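Local coordinates for protein 2'-5' RNA Ligase (Thermus thermophilus, PDB 1IUH) that is a LigT-like protein of the 2H phosphoesterase superfamily, built on an antiparallel sheet flanked by helices, at residues 71-77 and 146-152. Residues are numbered along the deposited sequence; the frame is centred on the assembly and turned at random.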
ATOM      1  N   ARG A  71      11.508  10.695   5.021  1.00 28.37           N
ATOM      2  CA  ARG A  71      10.922  11.345   3.847  1.00 30.03           C
ATOM      3  C   ARG A  71      10.790  10.377   2.684  1.00 30.82           C
ATOM      4  O   ARG A  71      11.691   9.553   2.457  1.00 30.73           O
ATOM      5  CB  ARG A  71      11.782  12.508   3.372  1.00 33.48           C
ATOM      6  CG  ARG A  71      11.382  13.870   3.915  1.00 37.67           C
ATOM      7  CD  ARG A  71      12.126  14.278   5.182  1.00 41.53           C
ATOM      8  NE  ARG A  71      13.252  15.190   4.989  1.00 43.47           N
ATOM      9  CZ  ARG A  71      14.400  14.836   4.431  1.00 45.21           C
ATOM     10  NH1 ARG A  71      14.567  13.601   4.006  1.00 46.09           N
ATOM     11  NH2 ARG A  71      15.381  15.708   4.313  1.00 46.29           N
ATOM     12  N   ALA A  72       9.659  10.448   1.971  1.00 29.83           N
ATOM     13  CA  ALA A  72       9.428   9.630   0.786  1.00 28.23           C
ATOM     14  C   ALA A  72       9.264  10.651  -0.351  1.00 30.48           C
ATOM     15  O   ALA A  72       8.938  11.845  -0.127  1.00 29.24           O
ATOM     16  CB  ALA A  72       8.165   8.813   0.903  1.00 25.95           C
ATOM     17  N   ARG A  73       9.488  10.155  -1.565  1.00 31.21           N
ATOM     18  CA  ARG A  73       9.388  10.925  -2.780  1.00 30.98           C
ATOM     19  C   ARG A  73       8.471  10.111  -3.698  1.00 30.58           C
ATOM     20  O   ARG A  73       8.544   8.881  -3.776  1.00 27.45           O
ATOM     21  CB  ARG A  73      10.779  11.075  -3.349  1.00 33.10           C
ATOM     22  CG  ARG A  73      10.861  11.728  -4.660  1.00 39.59           C
ATOM     23  CD  ARG A  73      11.959  12.811  -4.662  1.00 45.53           C
ATOM     24  NE  ARG A  73      11.421  14.120  -5.084  1.00 50.68           N
ATOM     25  CZ  ARG A  73      11.827  15.287  -4.578  1.00 53.95           C
ATOM     26  NH1 ARG A  73      12.785  15.302  -3.645  1.00 54.77           N
ATOM     27  NH2 ARG A  73      11.240  16.432  -4.952  1.00 55.64           N
ATOM     28  N   LEU A  74       7.550  10.817  -4.332  1.00 31.18           N
ATOM     29  CA  LEU A  74       6.617  10.228  -5.282  1.00 31.98           C
ATOM     30  C   LEU A  74       7.429  10.365  -6.564  1.00 32.72           C
ATOM     31  O   LEU A  74       8.040  11.400  -6.797  1.00 32.20           O
ATOM     32  CB  LEU A  74       5.354  11.073  -5.310  1.00 31.45           C
ATOM     33  CG  LEU A  74       4.022  10.402  -5.581  1.00 29.50           C
ATOM     34  CD1 LEU A  74       3.862   9.209  -4.723  1.00 29.35           C
ATOM     35  CD2 LEU A  74       2.936  11.383  -5.308  1.00 28.67           C
ATOM     36  N   ARG A  75       7.484   9.336  -7.391  1.00 35.07           N
ATOM     37  CA  ARG A  75       8.336   9.485  -8.553  1.00 37.99           C
ATOM     38  C   ARG A  75       7.941   8.671  -9.788  1.00 37.85           C
ATOM     39  O   ARG A  75       8.372   7.535  -9.930  1.00 39.41           O
ATOM     40  CB  ARG A  75       9.753   9.132  -8.084  1.00 41.68           C
ATOM     41  CG  ARG A  75      10.860   9.597  -8.972  1.00 46.90           C
ATOM     42  CD  ARG A  75      12.197   9.498  -8.248  1.00 51.16           C
ATOM     43  NE  ARG A  75      13.300   9.676  -9.200  1.00 53.44           N
ATOM     44  CZ  ARG A  75      13.753   8.722 -10.010  1.00 52.83           C
ATOM     45  NH1 ARG A  75      13.217   7.505  -9.979  1.00 51.91           N
ATOM     46  NH2 ARG A  75      14.715   9.009 -10.885  1.00 53.54           N
ATOM     47  N   GLY A  76       7.129   9.223 -10.683  1.00 37.01           N
ATOM     48  CA  GLY A  76       6.749   8.456 -11.876  1.00 35.15           C
ATOM     49  C   GLY A  76       5.645   7.438 -11.700  1.00 33.81           C
ATOM     50  O   GLY A  76       5.304   7.085 -10.571  1.00 34.10           O
ATOM     51  N   THR A  77       5.076   6.967 -12.808  1.00 33.08           N
ATOM     52  CA  THR A  77       3.969   5.984 -12.783  1.00 31.74           C
ATOM     53  C   THR A  77       4.374   4.688 -13.470  1.00 31.03           C
ATOM     54  O   THR A  77       5.432   4.636 -14.066  1.00 32.40           O
ATOM     55  CB  THR A  77       2.789   6.471 -13.580  1.00 31.30           C
ATOM     56  OG1 THR A  77       3.305   7.019 -14.792  1.00 34.16           O
ATOM     57  CG2 THR A  77       1.967   7.472 -12.847  1.00 28.05           C
ATOM     58  N   VAL A 146       3.409   9.719 -15.796  1.00 40.14           N
ATOM     59  CA  VAL A 146       3.146  10.945 -15.047  1.00 39.87           C
ATOM     60  C   VAL A 146       4.306  11.115 -14.048  1.00 40.58           C
ATOM     61  O   VAL A 146       4.460  10.277 -13.136  1.00 39.98           O
ATOM     62  CB  VAL A 146       1.828  10.909 -14.211  1.00 37.89           C
ATOM     63  CG1 VAL A 146       1.781  12.127 -13.288  1.00 36.18           C
ATOM     64  CG2 VAL A 146       0.618  10.945 -15.102  1.00 37.37           C
ATOM     65  N   LEU A 147       5.126  12.159 -14.230  1.00 40.15           N
ATOM     66  CA  LEU A 147       6.242  12.416 -13.309  1.00 40.86           C
ATOM     67  C   LEU A 147       5.753  13.242 -12.169  1.00 40.79           C
ATOM     68  O   LEU A 147       4.975  14.179 -12.375  1.00 41.28           O
ATOM     69  CB  LEU A 147       7.361  13.153 -13.998  1.00 41.38           C
ATOM     70  CG  LEU A 147       7.804  12.328 -15.195  1.00 44.04           C
ATOM     71  CD1 LEU A 147       9.172  12.863 -15.691  1.00 45.53           C
ATOM     72  CD2 LEU A 147       7.913  10.829 -14.786  1.00 45.24           C
ATOM     73  N   PHE A 148       6.198  12.924 -10.962  1.00 40.66           N
ATOM     74  CA  PHE A 148       5.714  13.688  -9.816  1.00 41.02           C
ATOM     75  C   PHE A 148       6.702  14.624  -9.105  1.00 41.93           C
ATOM     76  O   PHE A 148       6.393  15.819  -8.901  1.00 41.76           O
ATOM     77  CB  PHE A 148       5.136  12.748  -8.770  1.00 39.77           C
ATOM     78  CG  PHE A 148       3.997  11.913  -9.260  1.00 38.30           C
ATOM     79  CD1 PHE A 148       4.217  10.638  -9.746  1.00 36.12           C
ATOM     80  CD2 PHE A 148       2.676  12.372  -9.148  1.00 38.15           C
ATOM     81  CE1 PHE A 148       3.132   9.813 -10.111  1.00 36.34           C
ATOM     82  CE2 PHE A 148       1.594  11.547  -9.509  1.00 36.76           C
ATOM     83  CZ  PHE A 148       1.834  10.259  -9.990  1.00 35.23           C
ATOM     84  N   GLY A 149       7.858  14.054  -8.707  1.00 41.67           N
ATOM     85  CA  GLY A 149       8.881  14.784  -7.971  1.00 40.74           C
ATOM     86  C   GLY A 149       8.234  15.498  -6.805  1.00 40.97           C
ATOM     87  O   GLY A 149       8.168  16.724  -6.765  1.00 43.68           O
ATOM     88  N   LEU A 150       7.709  14.747  -5.855  1.00 38.37           N
ATOM     89  CA  LEU A 150       7.061  15.360  -4.708  1.00 35.39           C
ATOM     90  C   LEU A 150       7.519  14.626  -3.434  1.00 33.78           C
ATOM     91  O   LEU A 150       7.281  13.437  -3.305  1.00 33.84           O
ATOM     92  CB  LEU A 150       5.544  15.280  -4.858  1.00 33.86           C
ATOM     93  CG  LEU A 150       4.750  15.476  -3.553  1.00 35.98           C
ATOM     94  CD1 LEU A 150       5.101  16.839  -2.940  1.00 33.95           C
ATOM     95  CD2 LEU A 150       3.248  15.342  -3.781  1.00 35.04           C
ATOM     96  N   GLU A 151       8.141  15.347  -2.497  1.00 31.32           N
ATOM     97  CA  GLU A 151       8.642  14.753  -1.254  1.00 28.95           C
ATOM     98  C   GLU A 151       7.631  14.987  -0.152  1.00 26.51           C
ATOM     99  O   GLU A 151       6.952  15.981  -0.125  1.00 27.43           O
ATOM    100  CB  GLU A 151      10.012  15.363  -0.848  1.00 27.33           C
ATOM    101  CG  GLU A 151      10.792  14.533   0.187  1.00 32.70           C
ATOM    102  CD  GLU A 151      12.108  15.193   0.751  1.00 34.54           C
ATOM    103  OE1 GLU A 151      13.110  15.385   0.028  1.00 34.37           O
ATOM    104  OE2 GLU A 151      12.137  15.521   1.954  1.00 35.58           O
ATOM    105  N   TRP A 152       7.490  14.044   0.743  1.00 24.05           N
ATOM    106  CA  TRP A 152       6.588  14.262   1.846  1.00 22.63           C
ATOM    107  C   TRP A 152       7.123  13.470   3.035  1.00 23.01           C
ATOM    108  O   TRP A 152       7.915  12.538   2.864  1.00 25.20           O
ATOM    109  CB  TRP A 152       5.169  13.849   1.464  1.00 17.70           C
ATOM    110  CG  TRP A 152       4.809  12.450   1.761  1.00 18.58           C
ATOM    111  CD1 TRP A 152       4.130  12.006   2.861  1.00 16.23           C
ATOM    112  CD2 TRP A 152       4.896  11.331   0.870  1.00 17.90           C
ATOM    113  NE1 TRP A 152       3.768  10.709   2.694  1.00 15.46           N
ATOM    114  CE2 TRP A 152       4.216  10.258   1.492  1.00 16.91           C
ATOM    115  CE3 TRP A 152       5.475  11.134  -0.397  1.00 18.78           C
ATOM    116  CZ2 TRP A 152       4.086   8.998   0.896  1.00 18.07           C
ATOM    117  CZ3 TRP A 152       5.356   9.896  -0.998  1.00 18.34           C
ATOM    118  CH2 TRP A 152       4.665   8.834  -0.359  1.00 19.66           C
TER
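Val146 meets Thr77 where an irregular lead-in runs into the start of strand 150-164, which pairs antiparallel with strand 70-80, holds a G1 beta bulge and joins the two LigT-like parts of this member of the 2H clan. Val146 N donates a hydrogen bond to Thr77 OG1 (2.9 Å), and Thr77 CG2 packs on Val146 CB. Next, Leu147 sends CD2 to Gly76 CA, 3.9 Å away. Phe148 has CG anti to its carbonyl carbon (chi1 -59°), an arrangement that brings the ring between Leu74 CG over one face and Val146 CG1 over the opposite one, while Gly76 N lies at its edge. Leu17 of helix 11-21 touches both Leu74 and Phe148, so this apolar side of the sheet rests on that helix. Gly149 and Leu150 then both face Leu74, an example of how a bulge shifts strand register without breaking the pairing; the positive phi of Gly149 (50°) is one a glycine adopts easily. Leu74 N donates a hydrogen bond to Leu150 O (2.8 Å), whereas the return bond from Leu150 N to Leu74 O is weak at 3.5 Å. Glu151, on the other face, stands between two arginines: Arg73 NH1 lies a long 3.7 Å from Glu151 OE1, their planes nearly perpendicular, while the Arg71 side is doubtful, a contact of charges over one guanidinium face. Trp152 exchanges two backbone hydrogen bonds with Ala72, whose CB makes a CH-pi contact over the face of the Trp152 six-membered ring, 3.7 Å from its centroid.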